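Local coordinates for cyclic nucleotide-binding protein (Ruegeria pomeroyi, PDB 3FX3), which is probably a DNA-binding transcription regulator of the Crp type, pairing a cyclic nucleotide-binding domain with a helix-turn-helix domain in a two-chain assembly, at residues 15-20 / 86-91; 90-95 / 116-121; 182-187 / 193-198; 199-204 / 223-228. One frame throughout, in Å; residues are numbered along the deposited sequence.

Contact 1. Residues 15-20 / 86-91; sequences NSLLIR and FGEAVA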
loop_
_atom_site.group_PDB
_atom_site.type_symbol
_atom_site.label_atom_id
_atom_site.label_comp_id
_atom_site.label_asym_id
_atom_site.label_seq_id
_atom_site.Cartn_x
_atom_site.Cartn_y
_atom_site.Cartn_z
ATOM N N ASN B 15 14.480 -7.717 4.055
ATOM C CA ASN B 15 13.845 -6.677 3.263
ATOM C C ASN B 15 12.433 -7.032 2.784
ATOM O O ASN B 15 11.733 -6.174 2.259
ATOM C CB ASN B 15 14.728 -6.366 2.044
ATOM C CG ASN B 15 16.077 -5.795 2.431
ATOM O OD1 ASN B 15 16.210 -5.080 3.434
ATOM N ND2 ASN B 15 17.090 -6.117 1.645
ATOM N N SER B 16 12.018 -8.289 2.946
ATOM C CA SER B 16 10.713 -8.717 2.448
ATOM C C SER B 16 9.548 -8.222 3.318
ATOM O O SER B 16 9.686 -8.008 4.515
ATOM C CB SER B 16 10.638 -10.237 2.358
ATOM O OG SER B 16 10.573 -10.839 3.647
ATOM N N LEU B 17 8.408 -8.057 2.687
ATOM C CA LEU B 17 7.167 -7.744 3.375
ATOM C C LEU B 17 6.879 -8.665 4.578
ATOM O O LEU B 17 6.537 -8.189 5.671
ATOM C CB LEU B 17 6.018 -7.837 2.367
ATOM C CG LEU B 17 4.661 -7.414 2.863
ATOM C CD1 LEU B 17 4.729 -5.881 3.042
ATOM C CD2 LEU B 17 3.540 -7.839 1.898
ATOM N N LEU B 18 7.011 -9.970 4.378
ATOM C CA LEU B 18 6.800 -10.934 5.461
ATOM C C LEU B 18 7.668 -10.608 6.679
ATOM O O LEU B 18 7.173 -10.470 7.799
ATOM C CB LEU B 18 7.126 -12.340 5.000
ATOM C CG LEU B 18 7.008 -13.447 6.044
ATOM C CD1 LEU B 18 5.556 -13.641 6.520
ATOM C CD2 LEU B 18 7.560 -14.735 5.448
ATOM N N ILE B 19 8.969 -10.503 6.442
ATOM C CA ILE B 19 9.908 -10.409 7.543
ATOM C C ILE B 19 9.907 -8.993 8.172
ATOM O O ILE B 19 9.963 -8.851 9.388
ATOM C CB ILE B 19 11.318 -10.845 7.119
ATOM C CG1 ILE B 19 11.276 -12.291 6.587
ATOM C CG2 ILE B 19 12.307 -10.690 8.314
ATOM C CD1 ILE B 19 10.756 -13.365 7.599
ATOM N N ARG B 20 9.774 -7.970 7.347
ATOM C CA ARG B 20 9.618 -6.611 7.859
ATOM C C ARG B 20 8.391 -6.468 8.760
ATOM O O ARG B 20 8.380 -5.596 9.597
ATOM C CB ARG B 20 9.431 -5.596 6.732
ATOM C CG ARG B 20 10.684 -5.057 6.107
ATOM C CD ARG B 20 10.257 -4.029 5.036
ATOM N NE ARG B 20 9.824 -4.677 3.783
ATOM C CZ ARG B 20 8.963 -4.175 2.873
ATOM N NH1 ARG B 20 8.344 -2.997 3.043
ATOM N NH2 ARG B 20 8.723 -4.878 1.762
ATOM N N PHE B 86 6.198 -13.625 -1.091
ATOM C CA PHE B 86 4.871 -13.810 -1.654
ATOM C C PHE B 86 4.251 -15.097 -1.098
ATOM O O PHE B 86 4.958 -15.930 -0.523
ATOM C CB PHE B 86 4.935 -13.813 -3.199
ATOM C CG PHE B 86 5.752 -14.950 -3.789
ATOM C CD1 PHE B 86 7.089 -14.811 -3.996
ATOM C CD2 PHE B 86 5.159 -16.153 -4.121
ATOM C CE1 PHE B 86 7.848 -15.839 -4.517
ATOM C CE2 PHE B 86 5.909 -17.185 -4.680
ATOM C CZ PHE B 86 7.269 -17.022 -4.862
ATOM N N GLY B 87 2.938 -15.264 -1.288
ATOM C CA GLY B 87 2.210 -16.410 -0.787
ATOM C C GLY B 87 1.730 -16.343 0.653
ATOM O O GLY B 87 1.257 -17.358 1.194
ATOM N N GLU B 88 1.860 -15.167 1.283
ATOM C CA GLU B 88 1.485 -14.997 2.690
ATOM C C GLU B 88 0.010 -15.310 2.893
ATOM O O GLU B 88 -0.330 -16.149 3.737
ATOM C CB GLU B 88 1.770 -13.576 3.226
ATOM C CG GLU B 88 3.197 -13.071 3.095
ATOM C CD GLU B 88 3.498 -12.370 1.772
ATOM O OE1 GLU B 88 2.715 -12.494 0.808
ATOM O OE2 GLU B 88 4.542 -11.687 1.696
ATOM N N ALA B 89 -0.859 -14.662 2.119
ATOM C CA ALA B 89 -2.301 -14.803 2.321
ATOM C C ALA B 89 -2.745 -16.255 2.169
ATOM O O ALA B 89 -3.509 -16.794 3.002
ATOM C CB ALA B 89 -3.105 -13.881 1.354
ATOM N N VAL B 90 -2.301 -16.907 1.088
ATOM C CA VAL B 90 -2.808 -18.232 0.819
ATOM C C VAL B 90 -2.277 -19.243 1.828
ATOM O O VAL B 90 -2.976 -20.199 2.193
ATOM C CB VAL B 90 -2.591 -18.658 -0.668
ATOM C CG1 VAL B 90 -1.115 -18.696 -1.054
ATOM C CG2 VAL B 90 -3.211 -19.997 -0.865
ATOM N N ALA B 91 -1.061 -19.014 2.323
ATOM C CA ALA B 91 -0.496 -19.881 3.310
ATOM C C ALA B 91 -1.273 -19.746 4.644
ATOM O O ALA B 91 -1.563 -20.739 5.296
ATOM C CB ALA B 91 1.004 -19.589 3.505
#

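Contact 2. Residues 90-95 / 116-121; sequences VALRNT and VFVSLM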
loop_
_atom_site.group_PDB
_atom_site.type_symbol
_atom_site.label_atom_id
_atom_site.label_comp_id
_atom_site.label_asym_id
_atom_site.label_seq_id
_atom_site.Cartn_x
_atom_site.Cartn_y
_atom_site.Cartn_z
ATOM N N VAL B 90 -2.301 -16.907 1.088
ATOM C CA VAL B 90 -2.808 -18.232 0.819
ATOM C C VAL B 90 -2.277 -19.243 1.828
ATOM O O VAL B 90 -2.976 -20.199 2.193
ATOM C CB VAL B 90 -2.591 -18.658 -0.668
ATOM C CG1 VAL B 90 -1.115 -18.696 -1.054
ATOM C CG2 VAL B 90 -3.211 -19.997 -0.865
ATOM N N ALA B 91 -1.061 -19.014 2.323
ATOM C CA ALA B 91 -0.496 -19.881 3.310
ATOM C C ALA B 91 -1.273 -19.746 4.644
ATOM O O ALA B 91 -1.563 -20.739 5.296
ATOM C CB ALA B 91 1.004 -19.589 3.505
ATOM N N LEU B 92 -1.640 -18.527 5.021
ATOM C CA LEU B 92 -2.379 -18.347 6.261
ATOM C C LEU B 92 -3.850 -18.809 6.115
ATOM O O LEU B 92 -4.470 -19.223 7.078
ATOM C CB LEU B 92 -2.297 -16.888 6.712
ATOM C CG LEU B 92 -0.907 -16.351 7.061
ATOM C CD1 LEU B 92 -1.046 -14.876 7.445
ATOM C CD2 LEU B 92 -0.329 -17.129 8.175
ATOM N N ARG B 93 -4.423 -18.741 4.927
ATOM C CA ARG B 93 -5.776 -19.261 4.738
ATOM C C ARG B 93 -5.787 -20.747 4.516
ATOM O O ARG B 93 -6.840 -21.374 4.560
ATOM C CB ARG B 93 -6.481 -18.589 3.571
ATOM C CG ARG B 93 -6.872 -17.193 3.897
ATOM C CD ARG B 93 -6.995 -16.338 2.665
ATOM N NE ARG B 93 -7.511 -15.005 3.001
ATOM C CZ ARG B 93 -7.601 -14.002 2.137
ATOM N NH1 ARG B 93 -7.212 -14.177 0.884
ATOM N NH2 ARG B 93 -8.095 -12.828 2.512
ATOM N N ASN B 94 -4.619 -21.301 4.211
ATOM C CA ASN B 94 -4.524 -22.689 3.867
ATOM C C ASN B 94 -5.520 -23.071 2.767
ATOM O O ASN B 94 -6.214 -24.065 2.880
ATOM C CB ASN B 94 -4.754 -23.542 5.117
ATOM C CG ASN B 94 -4.375 -24.966 4.891
ATOM O OD1 ASN B 94 -3.559 -25.277 4.005
ATOM N ND2 ASN B 94 -4.991 -25.860 5.637
ATOM N N THR B 95 -5.598 -22.265 1.711
ATOM C CA THR B 95 -6.389 -22.611 0.548
ATOM C C THR B 95 -5.447 -23.005 -0.621
ATOM O O THR B 95 -4.262 -22.727 -0.591
ATOM C CB THR B 95 -7.354 -21.452 0.143
ATOM O OG1 THR B 95 -6.626 -20.223 0.131
ATOM C CG2 THR B 95 -8.602 -21.348 1.130
ATOM N N VAL B 116 5.181 -23.293 10.950
ATOM C CA VAL B 116 6.125 -22.610 11.832
ATOM C C VAL B 116 5.603 -21.206 12.191
ATOM O O VAL B 116 5.697 -20.755 13.342
ATOM C CB VAL B 116 7.516 -22.520 11.174
ATOM C CG1 VAL B 116 8.372 -21.425 11.821
ATOM C CG2 VAL B 116 8.204 -23.937 11.192
ATOM N N PHE B 117 5.054 -20.522 11.201
ATOM C CA PHE B 117 4.559 -19.179 11.396
ATOM C C PHE B 117 3.197 -19.207 12.116
ATOM O O PHE B 117 2.961 -18.451 13.059
ATOM C CB PHE B 117 4.461 -18.500 10.033
ATOM C CG PHE B 117 4.105 -17.053 10.077
ATOM C CD1 PHE B 117 4.475 -16.239 11.125
ATOM C CD2 PHE B 117 3.426 -16.483 9.032
ATOM C CE1 PHE B 117 4.128 -14.875 11.120
ATOM C CE2 PHE B 117 3.089 -15.137 9.035
ATOM C CZ PHE B 117 3.452 -14.340 10.081
ATOM N N VAL B 118 2.298 -20.065 11.660
ATOM C CA VAL B 118 0.983 -20.160 12.262
ATOM C C VAL B 118 1.026 -20.597 13.735
ATOM O O VAL B 118 0.330 -20.009 14.600
ATOM C CB VAL B 118 0.053 -21.068 11.410
ATOM C CG1 VAL B 118 -1.192 -21.431 12.169
ATOM C CG2 VAL B 118 -0.318 -20.334 10.082
ATOM N N SER B 119 1.863 -21.576 14.051
ATOM C CA SER B 119 1.857 -22.104 15.392
ATOM C C SER B 119 2.360 -21.048 16.393
ATOM O O SER B 119 1.815 -20.933 17.501
ATOM C CB SER B 119 2.637 -23.406 15.506
ATOM O OG SER B 119 4.014 -23.116 15.453
ATOM N N LEU B 120 3.344 -20.254 15.982
ATOM C CA LEU B 120 3.805 -19.092 16.782
ATOM C C LEU B 120 2.626 -18.207 17.205
ATOM O O LEU B 120 2.457 -17.847 18.390
ATOM C CB LEU B 120 4.783 -18.296 15.912
ATOM C CG LEU B 120 5.785 -17.294 16.446
ATOM C CD1 LEU B 120 6.691 -17.947 17.473
ATOM C CD2 LEU B 120 6.629 -16.693 15.242
HETATM N N MSE B 121 1.788 -17.851 16.224
HETATM C CA MSE B 121 0.611 -17.014 16.506
HETATM C C MSE B 121 -0.508 -17.723 17.305
HETATM O O MSE B 121 -1.237 -17.103 18.072
HETATM C CB MSE B 121 0.097 -16.401 15.208
HETATM C CG MSE B 121 1.148 -15.465 14.546
HETATM SE SE MSE B 121 0.459 -14.633 12.972
HETATM C CE MSE B 121 0.702 -16.144 11.793
#

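Contact 3. Residues 182-187 / 193-198; sequences MLIAGR and ESLSRA. With PO4 (phosphate ion), chain H.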
loop_
_atom_site.group_PDB
_atom_site.type_symbol
_atom_site.label_atom_id
_atom_site.label_comp_id
_atom_site.label_asym_id
_atom_site.label_seq_id
_atom_site.Cartn_x
_atom_site.Cartn_y
_atom_site.Cartn_z
HETATM N N MSE B 182 9.412 -8.013 -21.302
HETATM C CA MSE B 182 7.969 -7.844 -21.169
HETATM C C MSE B 182 7.460 -8.160 -19.772
HETATM O O MSE B 182 6.439 -7.621 -19.345
HETATM C CB MSE B 182 7.227 -8.676 -22.230
HETATM C CG MSE B 182 7.463 -8.111 -23.643
HETATM SE SE MSE B 182 6.367 -8.806 -25.138
HETATM C CE MSE B 182 4.615 -8.619 -24.249
ATOM N N LEU B 183 8.172 -9.007 -19.035
ATOM C CA LEU B 183 7.821 -9.251 -17.642
ATOM C C LEU B 183 7.992 -7.994 -16.797
ATOM O O LEU B 183 7.180 -7.724 -15.922
ATOM C CB LEU B 183 8.672 -10.385 -17.058
ATOM C CG LEU B 183 8.454 -11.766 -17.710
ATOM C CD1 LEU B 183 9.510 -12.744 -17.263
ATOM C CD2 LEU B 183 7.052 -12.318 -17.404
ATOM N N ILE B 184 9.036 -7.217 -17.065
ATOM C CA ILE B 184 9.252 -5.957 -16.327
ATOM C C ILE B 184 8.188 -4.933 -16.748
ATOM O O ILE B 184 7.625 -4.208 -15.916
ATOM C CB ILE B 184 10.663 -5.381 -16.582
ATOM C CG1 ILE B 184 11.726 -6.383 -16.119
ATOM C CG2 ILE B 184 10.856 -4.051 -15.870
ATOM C CD1 ILE B 184 11.460 -6.975 -14.744
ATOM N N ALA B 185 7.874 -4.921 -18.033
ATOM C CA ALA B 185 6.883 -4.000 -18.560
ATOM C C ALA B 185 5.557 -4.259 -17.877
ATOM O O ALA B 185 4.903 -3.320 -17.414
ATOM C CB ALA B 185 6.760 -4.137 -20.105
ATOM N N GLY B 186 5.175 -5.529 -17.800
ATOM C CA GLY B 186 3.977 -5.946 -17.067
ATOM C C GLY B 186 3.982 -5.427 -15.635
ATOM O O GLY B 186 2.995 -4.839 -15.143
ATOM N N ARG B 187 5.098 -5.606 -14.952
ATOM C CA ARG B 187 5.161 -5.204 -13.570
ATOM C C ARG B 187 4.969 -3.676 -13.390
ATOM O O ARG B 187 4.315 -3.213 -12.424
ATOM C CB ARG B 187 6.480 -5.633 -12.964
ATOM C CG ARG B 187 6.521 -5.362 -11.487
ATOM C CD ARG B 187 7.605 -6.153 -10.771
ATOM N NE ARG B 187 7.881 -5.515 -9.497
ATOM C CZ ARG B 187 8.590 -6.040 -8.496
ATOM N NH1 ARG B 187 9.099 -7.272 -8.542
ATOM N NH2 ARG B 187 8.744 -5.318 -7.397
ATOM N N GLU B 193 7.013 -1.234 -25.748
ATOM C CA GLU B 193 7.742 -0.219 -26.478
ATOM C C GLU B 193 8.015 1.009 -25.606
ATOM O O GLU B 193 9.045 1.685 -25.775
ATOM C CB GLU B 193 7.026 0.125 -27.806
ATOM C CG GLU B 193 5.642 0.810 -27.716
ATOM C CD GLU B 193 4.445 -0.143 -27.420
ATOM O OE1 GLU B 193 4.590 -1.377 -27.203
ATOM O OE2 GLU B 193 3.315 0.395 -27.407
ATOM N N SER B 194 7.105 1.286 -24.662
ATOM C CA SER B 194 7.326 2.342 -23.675
ATOM C C SER B 194 8.503 2.013 -22.774
ATOM O O SER B 194 9.323 2.879 -22.495
ATOM C CB SER B 194 6.090 2.587 -22.811
ATOM O OG SER B 194 5.037 3.134 -23.573
ATOM N N LEU B 195 8.589 0.769 -22.322
ATOM C CA LEU B 195 9.744 0.344 -21.521
ATOM C C LEU B 195 11.041 0.537 -22.306
ATOM O O LEU B 195 12.055 0.966 -21.740
ATOM C CB LEU B 195 9.612 -1.113 -21.064
ATOM C CG LEU B 195 10.737 -1.640 -20.172
ATOM C CD1 LEU B 195 10.868 -0.780 -18.937
ATOM C CD2 LEU B 195 10.530 -3.092 -19.784
ATOM N N SER B 196 11.002 0.247 -23.603
ATOM C CA SER B 196 12.191 0.385 -24.455
ATOM C C SER B 196 12.653 1.828 -24.614
ATOM O O SER B 196 13.863 2.111 -24.558
ATOM C CB SER B 196 11.957 -0.251 -25.833
ATOM O OG SER B 196 11.939 -1.654 -25.685
ATOM N N ARG B 197 11.695 2.724 -24.838
ATOM C CA ARG B 197 11.985 4.155 -24.859
ATOM C C ARG B 197 12.599 4.583 -23.531
ATOM O O ARG B 197 13.585 5.319 -23.516
ATOM C CB ARG B 197 10.715 4.979 -25.078
ATOM C CG ARG B 197 10.102 4.848 -26.466
ATOM C CD ARG B 197 9.106 6.005 -26.768
ATOM N NE ARG B 197 7.741 5.742 -26.274
ATOM C CZ ARG B 197 6.857 4.904 -26.840
ATOM N NH1 ARG B 197 5.649 4.760 -26.288
ATOM N NH2 ARG B 197 7.167 4.201 -27.940
ATOM N N ALA B 198 12.027 4.111 -22.421
ATOM C CA ALA B 198 12.540 4.509 -21.118
ATOM C C ALA B 198 14.001 4.110 -21.007
ATOM O O ALA B 198 14.832 4.928 -20.625
ATOM C CB ALA B 198 11.712 3.925 -19.954
HETATM P P PO4 H . 6.132 7.111 -23.172
HETATM O O1 PO4 H . 4.960 6.224 -23.534
HETATM O O2 PO4 H . 6.891 7.441 -24.433
HETATM O O3 PO4 H . 7.091 6.422 -22.218
HETATM O O4 PO4 H . 5.629 8.391 -22.542
#

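Contact 4. Residues 199-204 / 223-228; sequences FSRLKA and RDYAES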
loop_
_atom_site.group_PDB
_atom_site.type_symbol
_atom_site.label_atom_id
_atom_site.label_comp_id
_atom_site.label_asym_id
_atom_site.label_seq_id
_atom_site.Cartn_x
_atom_site.Cartn_y
_atom_site.Cartn_z
ATOM N N PHE B 199 14.317 2.868 -21.358
ATOM C CA PHE B 199 15.707 2.413 -21.322
ATOM C C PHE B 199 16.591 3.277 -22.214
ATOM O O PHE B 199 17.738 3.577 -21.864
ATOM C CB PHE B 199 15.843 0.958 -21.788
ATOM C CG PHE B 199 15.370 -0.065 -20.800
ATOM C CD1 PHE B 199 15.642 0.056 -19.450
ATOM C CD2 PHE B 199 14.712 -1.191 -21.241
ATOM C CE1 PHE B 199 15.223 -0.899 -18.556
ATOM C CE2 PHE B 199 14.296 -2.169 -20.349
ATOM C CZ PHE B 199 14.545 -2.011 -19.000
ATOM N N SER B 200 16.065 3.664 -23.369
ATOM C CA SER B 200 16.850 4.460 -24.302
ATOM C C SER B 200 17.214 5.803 -23.660
ATOM O O SER B 200 18.386 6.178 -23.598
ATOM C CB SER B 200 16.086 4.681 -25.590
ATOM O OG SER B 200 16.910 5.357 -26.505
ATOM N N ARG B 201 16.208 6.508 -23.161
ATOM C CA ARG B 201 16.442 7.738 -22.426
ATOM C C ARG B 201 17.470 7.582 -21.299
ATOM O O ARG B 201 18.303 8.461 -21.103
ATOM C CB ARG B 201 15.134 8.247 -21.835
ATOM C CG ARG B 201 14.223 8.871 -22.866
ATOM C CD ARG B 201 12.861 9.203 -22.260
ATOM N NE ARG B 201 12.378 10.517 -22.678
ATOM C CZ ARG B 201 12.019 10.835 -23.923
ATOM N NH1 ARG B 201 11.598 12.063 -24.189
ATOM N NH2 ARG B 201 12.082 9.933 -24.910
ATOM N N LEU B 202 17.420 6.465 -20.573
ATOM C CA LEU B 202 18.245 6.293 -19.370
ATOM C C LEU B 202 19.714 6.039 -19.694
ATOM O O LEU B 202 20.565 6.091 -18.797
ATOM C CB LEU B 202 17.687 5.193 -18.448
ATOM C CG LEU B 202 16.333 5.474 -17.770
ATOM C CD1 LEU B 202 15.876 4.286 -16.925
ATOM C CD2 LEU B 202 16.367 6.742 -16.923
ATOM N N LYS B 203 20.011 5.776 -20.963
ATOM C CA LYS B 203 21.394 5.787 -21.442
ATOM C C LYS B 203 22.057 7.093 -20.984
ATOM O O LYS B 203 23.146 7.076 -20.413
ATOM C CB LYS B 203 21.471 5.654 -22.972
ATOM C CG LYS B 203 20.973 4.300 -23.529
ATOM C CD LYS B 203 21.174 4.176 -25.076
ATOM C CE LYS B 203 20.446 2.938 -25.661
ATOM N NZ LYS B 203 20.639 2.732 -27.151
ATOM N N ALA B 204 21.371 8.212 -21.197
ATOM C CA ALA B 204 21.889 9.523 -20.783
ATOM C C ALA B 204 22.121 9.644 -19.254
ATOM O O ALA B 204 22.903 10.487 -18.835
ATOM C CB ALA B 204 20.967 10.635 -21.279
ATOM N N ARG B 223 19.595 8.560 -9.495
ATOM C CA ARG B 223 18.682 9.225 -8.547
ATOM C C ARG B 223 18.406 10.689 -8.906
ATOM O O ARG B 223 17.308 11.188 -8.684
ATOM C CB ARG B 223 19.216 9.151 -7.116
ATOM C CG ARG B 223 18.195 9.612 -6.074
ATOM C CD ARG B 223 18.568 9.191 -4.652
ATOM N NE ARG B 223 18.956 7.779 -4.561
ATOM C CZ ARG B 223 18.117 6.729 -4.554
ATOM N NH1 ARG B 223 16.787 6.895 -4.632
ATOM N NH2 ARG B 223 18.619 5.485 -4.462
ATOM N N ASP B 224 19.398 11.375 -9.459
ATOM C CA ASP B 224 19.181 12.743 -9.891
ATOM C C ASP B 224 18.160 12.775 -11.011
ATOM O O ASP B 224 17.221 13.575 -10.974
ATOM C CB ASP B 224 20.470 13.416 -10.356
ATOM C CG ASP B 224 20.333 14.917 -10.403
ATOM O OD1 ASP B 224 20.051 15.507 -9.333
ATOM O OD2 ASP B 224 20.470 15.497 -11.496
ATOM N N TYR B 225 18.350 11.900 -11.998
ATOM C CA TYR B 225 17.392 11.754 -13.083
ATOM C C TYR B 225 15.994 11.526 -12.524
ATOM O O TYR B 225 15.048 12.205 -12.909
ATOM C CB TYR B 225 17.770 10.586 -14.013
ATOM C CG TYR B 225 16.946 10.578 -15.280
ATOM C CD1 TYR B 225 15.694 9.984 -15.326
ATOM C CD2 TYR B 225 17.399 11.217 -16.410
ATOM C CE1 TYR B 225 14.923 10.006 -16.483
ATOM C CE2 TYR B 225 16.647 11.238 -17.576
ATOM C CZ TYR B 225 15.411 10.635 -17.609
ATOM O OH TYR B 225 14.691 10.679 -18.779
ATOM N N ALA B 226 15.873 10.570 -11.608
ATOM C CA ALA B 226 14.573 10.194 -11.046
ATOM C C ALA B 226 13.888 11.357 -10.324
ATOM O O ALA B 226 12.682 11.574 -10.490
ATOM C CB ALA B 226 14.725 9.011 -10.086
ATOM N N GLU B 227 14.672 12.082 -9.520
ATOM C CA GLU B 227 14.164 13.187 -8.690
ATOM C C GLU B 227 14.016 14.509 -9.412
ATOM O O GLU B 227 13.297 15.376 -8.918
ATOM C CB GLU B 227 15.059 13.404 -7.471
ATOM C CG GLU B 227 14.835 12.375 -6.388
ATOM C CD GLU B 227 15.929 12.359 -5.340
ATOM O OE1 GLU B 227 16.785 13.283 -5.324
ATOM O OE2 GLU B 227 15.928 11.404 -4.529
ATOM N N SER B 228 14.693 14.677 -10.552
ATOM C CA SER B 228 14.628 15.943 -11.300
ATOM C C SER B 228 13.187 16.282 -11.682
ATOM O O SER B 228 12.355 15.383 -11.838
ATOM C CB SER B 228 15.505 15.901 -12.557
ATOM O OG SER B 228 14.907 15.125 -13.582
#

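Contact 1. Residues 15-20 / 86-91
The carboxylate of Glu-88 is the flat group that meets the side chain of Leu-17 and the backbone N of Leu-18. Leu-17 comes from off its plane, with CD2 4.0 Å from Glu-88 OE2, the two side chains set nearly square to each other. Nearer the plane, Leu-18 N also stands 4.0 Å from Glu-88 OE2, too far for a direct bond. Ser-85 fills that step: its OG is hydrogen-bonded both to Leu-18 N and to Glu-88 OE2, tying the start of the short helix 17-20 to the acid. The other oxygen, Glu-88 OE1, bonds to His-140 NE2 of the second subunit, and such a partner would tend to stabilise the charged carboxylate. The bend at chi2 (88°) swings Glu-88 CD out of line with CA and CB, and Glu-88 CG rests 4.2 Å from Leu-18 CD1. Glu-88 opens helix 88-93, right after the N-cap Gly-87, in the Phe-Gly-Glu sequence that begins the phosphate-binding cassette of Crp-type cyclic nucleotide-binding domains. Facing it, helix 17-20 is capped by Ser-16, whose OG accepts from Ile-19 N at 3.2 Å. Arg-20 folds back over the turn before that helix: its NE reaches Asn-15 O at 2.9 Å, from above the carbonyl plane (58° out of it). Beyond Glu-88, Leu-18 packs on Ile-55 of strand 54-58.

Contact 2. Residues 90-95 / 116-121
Leu-92 CD2 makes every close contact here. It lies 3.7 Å from Val-118 CG2, the two side chains alongside each other and pointing opposite ways. The same methyl is 3.9 Å from Phe-117 CD2, approaching the ring obliquely, and 3.9 Å from Met-121 CE, which belongs to a selenomethionine lying across it. A chi1 of -63° turns Leu-92 CG away from its own carbonyl carbon, and the side chain reaches across to helix 114-123 and sets one methyl among three side chains. No hydrogen bond joins the two segments; the contact is purely apolar. Behind this cluster, Met-121 bends at chi3 and lays CE over the centre of the Phe-117 ring, 3.5 Å above its plane. Phe-117 is backed by Ile-55 and by Ile-131 of helix 125-147, and Met-121 by Ile-127 and Cys-128 of that same helix. The second subunit also reaches in, with its Ala-133 on Leu-92 and its Leu-132 on Met-121. Helix 88-93 of the beta roll thus meets helix 114-123 just ahead of the long helix 125-147, the layout of a Crp-type cyclic nucleotide-binding domain at its dimer interface.

Contact 3. Residues 182-187 / 193-198
Apolar packing joins the two helices through a single methyl, Leu-195 CD2. It sits 3.9 Å from Ala-185 CB and 3.9 Å from Ile-184 CB, and comes closer still, 3.7 Å, to Ala-185 N. Chi1 of -178° sets Leu-195 CG opposite the backbone N and points the side chain at the facing helix, where the small Ala-185 lets the backbones draw near: the CA atoms of Ala-185 and Leu-195 are 6.0 Å apart. Ile-184 starts toward Leu-195 but its far end leads away, and the side chain also packs on Phe-161 and Trp-62, while Leu-195 is also packed on Val-158 of helix 154-165.

Polar and ionic bonds lie away from this packing. Arg-197 grips a phosphate ion, probably from the crystallisation liquor, with two N-H groups: NE to phosphate O2 at 2.6 Å (N-H...O angle 161°), and NH1 to phosphate O1 at 3.2 Å, nearly straight at 174°. The phosphorus lies in the guanidinium plane at its edge, so the ion is held side-on. Ser-194 OG lies 3.1 Å from phosphate O1. On the other helix, Arg-187 forms salt bridges with Glu-84 and with Glu-147 of the second subunit. Helix 182-187 packed against 192-203 is the helix-turn-helix of Crp-like regulators, and a phosphate on the second helix, the recognition helix, is consistent with a DNA-backbone contact there.

Contact 4. Residues 199-204 / 223-228
Leu-202 lays CD2 on the Tyr-225 ring, joining the recognition helix 192-203 to the closing helix 219-227 of a winged helix-turn-helix domain. This is the tight part. The methyl makes a CH-pi contact over one face, 3.9 Å from the ring centroid and 25° off the normal, and it leans toward the rim, with Leu-202 CD2 only 3.6 Å from Tyr-225 CE1. The chi1 of Tyr-225 (-169°) puts CG across from the backbone N and carries the ring over to the neighbouring helix, roughly perpendicular to the leucine. Leu-202 is itself buried against Val-158 and Val-207, and Tyr-225 is further flanked by Ala-155 and by Trp-234, edge-to-face.

Toward solvent the contact thins out. Tyr-225 OH touches just the stem of Arg-201, at CB, 3.9 Å away, with no hydrogen bond between them. From there the exposed arginine runs on and bends at chi3, its nearest atom about 6 Å from the nearest atom of a bound phosphate ion. With an alanine in place of Tyr-225, Leu-202 CD2 would probably lose the ring face beneath it, and a gap would be likely to open between the helices next to Trp-234. The helix 219-227 ends just after this ring: Gln-156 NE2 bonds to both Tyr-225 O and Ser-228 O, and Ser-228 OG donates to Tyr-225 O at 3.0 Å, tilted 28° from the carbonyl plane.

Contacts 1 and 3 are buried, whereas contacts 2 and 4 are partly open to solvent. Contacts 1 and 2 share helix 88-93 and touch each other, Leu-18 CD1 lying 3.8 Å from Phe-117 CE2; contacts 3 and 4 divide helix 192-203, their centres 15 Å apart. The two pairs stand on opposite sides of the chain's centre, one around the cyclic nucleotide-binding domain and the other in the DNA-binding domain. Chemistry follows place: contact 1 centres on a buried carboxylate also bound by the second subunit, contact 2 is wholly apolar, contact 3 buries a leucine methyl and holds a phosphate ion on its exposed flank, and contact 4, untouched by the second subunit, relies on a methyl over a ring.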